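Local coordinates for sensor protein, Kinase (Polaromonas sp. JS666, PDB 3GRC), which probably serves as a phosphate-accepting receiver module of a sensor histidine kinase in two-component signalling, at residues Leu10-Asp15 and Ala52-Asp57. Residues are numbered along the deposited sequence; the frame is centred on the assembly and turned at random.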
# COMPACT_ATOMS: atom_id res chain seq x y z
N LEU A 10 -0.31 4.97 -4.47
CA LEU A 10 0.72 4.23 -5.18
C LEU A 10 0.50 2.74 -4.93
O LEU A 10 0.62 2.26 -3.80
CB LEU A 10 2.12 4.63 -4.71
CG LEU A 10 3.28 3.80 -5.29
CD1 LEU A 10 3.40 4.02 -6.80
CD2 LEU A 10 4.57 4.21 -4.60
N ILE A 11 0.14 2.02 -5.98
CA ILE A 11 -0.11 0.59 -5.92
C ILE A 11 1.15 -0.22 -6.23
O ILE A 11 1.67 -0.16 -7.34
CB ILE A 11 -1.16 0.17 -6.97
CG1 ILE A 11 -2.45 0.96 -6.77
CG2 ILE A 11 -1.40 -1.34 -6.90
CD1 ILE A 11 -3.45 0.74 -7.87
N CYS A 12 1.64 -0.97 -5.25
CA CYS A 12 2.81 -1.80 -5.45
C CYS A 12 2.29 -3.23 -5.41
O CYS A 12 1.99 -3.76 -4.32
CB CYS A 12 3.84 -1.57 -4.35
SG CYS A 12 5.32 -2.60 -4.43
N GLU A 13 2.19 -3.83 -6.58
CA GLU A 13 1.65 -5.18 -6.70
C GLU A 13 2.36 -5.97 -7.79
O GLU A 13 2.55 -5.50 -8.91
CB GLU A 13 0.14 -5.09 -7.00
CG GLU A 13 -0.54 -6.38 -7.49
CD GLU A 13 -0.55 -7.50 -6.47
OE1 GLU A 13 -1.10 -7.32 -5.38
OE2 GLU A 13 -0.01 -8.58 -6.78
N ASP A 14 2.77 -7.18 -7.43
CA ASP A 14 3.46 -8.06 -8.35
C ASP A 14 2.57 -8.63 -9.46
O ASP A 14 3.03 -8.82 -10.59
CB ASP A 14 4.09 -9.22 -7.57
CG ASP A 14 4.80 -10.21 -8.47
OD1 ASP A 14 5.80 -9.84 -9.11
OD2 ASP A 14 4.34 -11.37 -8.56
N ASP A 15 1.31 -8.89 -9.15
CA ASP A 15 0.37 -9.47 -10.12
C ASP A 15 -0.32 -8.39 -10.99
O ASP A 15 -1.08 -7.57 -10.48
CB ASP A 15 -0.67 -10.30 -9.37
CG ASP A 15 -1.53 -11.17 -10.30
OD1 ASP A 15 -2.02 -10.68 -11.33
OD2 ASP A 15 -1.73 -12.36 -9.96
N ALA A 52 -1.08 10.11 -1.29
CA ALA A 52 -1.85 10.11 -0.05
C ALA A 52 -1.60 8.79 0.69
O ALA A 52 -1.68 8.74 1.92
CB ALA A 52 -3.32 10.26 -0.35
N ALA A 53 -1.31 7.73 -0.06
CA ALA A 53 -1.08 6.44 0.55
C ALA A 53 -0.54 5.43 -0.45
O ALA A 53 -0.49 5.68 -1.65
CB ALA A 53 -2.37 5.91 1.16
N MSE A 54 -0.11 4.28 0.06
CA MSE A 54 0.41 3.18 -0.74
C MSE A 54 -0.26 1.88 -0.33
O MSE A 54 -0.59 1.70 0.85
CB MSE A 54 1.94 3.02 -0.54
CG MSE A 54 2.55 1.77 -1.21
SE MSE A 54 4.54 1.76 -1.07
CE MSE A 54 4.83 0.12 -2.15
N THR A 55 -0.49 1.00 -1.29
CA THR A 55 -1.03 -0.32 -0.98
C THR A 55 0.17 -1.22 -1.25
O THR A 55 0.88 -1.04 -2.24
CB THR A 55 -2.21 -0.72 -1.90
OG1 THR A 55 -1.75 -0.89 -3.25
CG2 THR A 55 -3.28 0.35 -1.86
N VAL A 56 0.40 -2.17 -0.35
CA VAL A 56 1.54 -3.07 -0.50
C VAL A 56 1.25 -4.55 -0.51
O VAL A 56 0.59 -5.09 0.38
CB VAL A 56 2.56 -2.81 0.61
CG1 VAL A 56 3.75 -3.77 0.47
CG2 VAL A 56 3.02 -1.37 0.55
N ASP A 57 1.77 -5.21 -1.53
CA ASP A 57 1.64 -6.65 -1.68
C ASP A 57 2.80 -7.22 -0.88
O ASP A 57 3.94 -6.81 -1.04
CB ASP A 57 1.80 -7.01 -3.16
CG ASP A 57 1.78 -8.51 -3.41
OD1 ASP A 57 1.46 -9.28 -2.47
OD2 ASP A 57 2.06 -8.91 -4.57
O HOH W 1 -0.77 -3.22 -3.79
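L10, I11 and C12 pair with M54, T55 and V56 as neighbouring parallel strands at the centre of a CheY-like receiver fold, whose acidic cluster lies where both strands end. Four backbone bonds knit the pair: L10 N to A53 O (2.9 Å), T55 N to L10 O, C12 N to T55 O, and D57 N to C12 O, the last more bent at its hydrogen (141°). Water 1 donates to C12 O and lies 2.6 Å from T55 OG1.

Side chains divide between the sheet faces. On one, L10 CD2 meets M54 SE (4.3 Å) of a selenomethionine extended beneath helices 39-48 and 65-73. On the other, I11 and T55 lie side by side under helix 16-28, with I11 CG2 3.7 Å from the hydroxyl oxygen T55 OG1.

Beyond the strands, the carboxylates of E13 and D57 come within 3.0 Å (OE2 to OD2), two acceptors with planes 24° apart. D14 N reaches D57 OD2 in a weak bond (3.4 Å). K110 forms a salt bridge with E13 OE1; N59 N and S87 OG hydrogen-bond to OD1 of D57, by its place in the fold probably the phosphoacceptor. Replacing E13 by an alanine would probably leave the D15 amide without its acceptor and K110 without this salt bridge. With its chain bent at chi2 (65°), E13 turns the anti lone pair of OE2 to D15 N, 2.7 Å away.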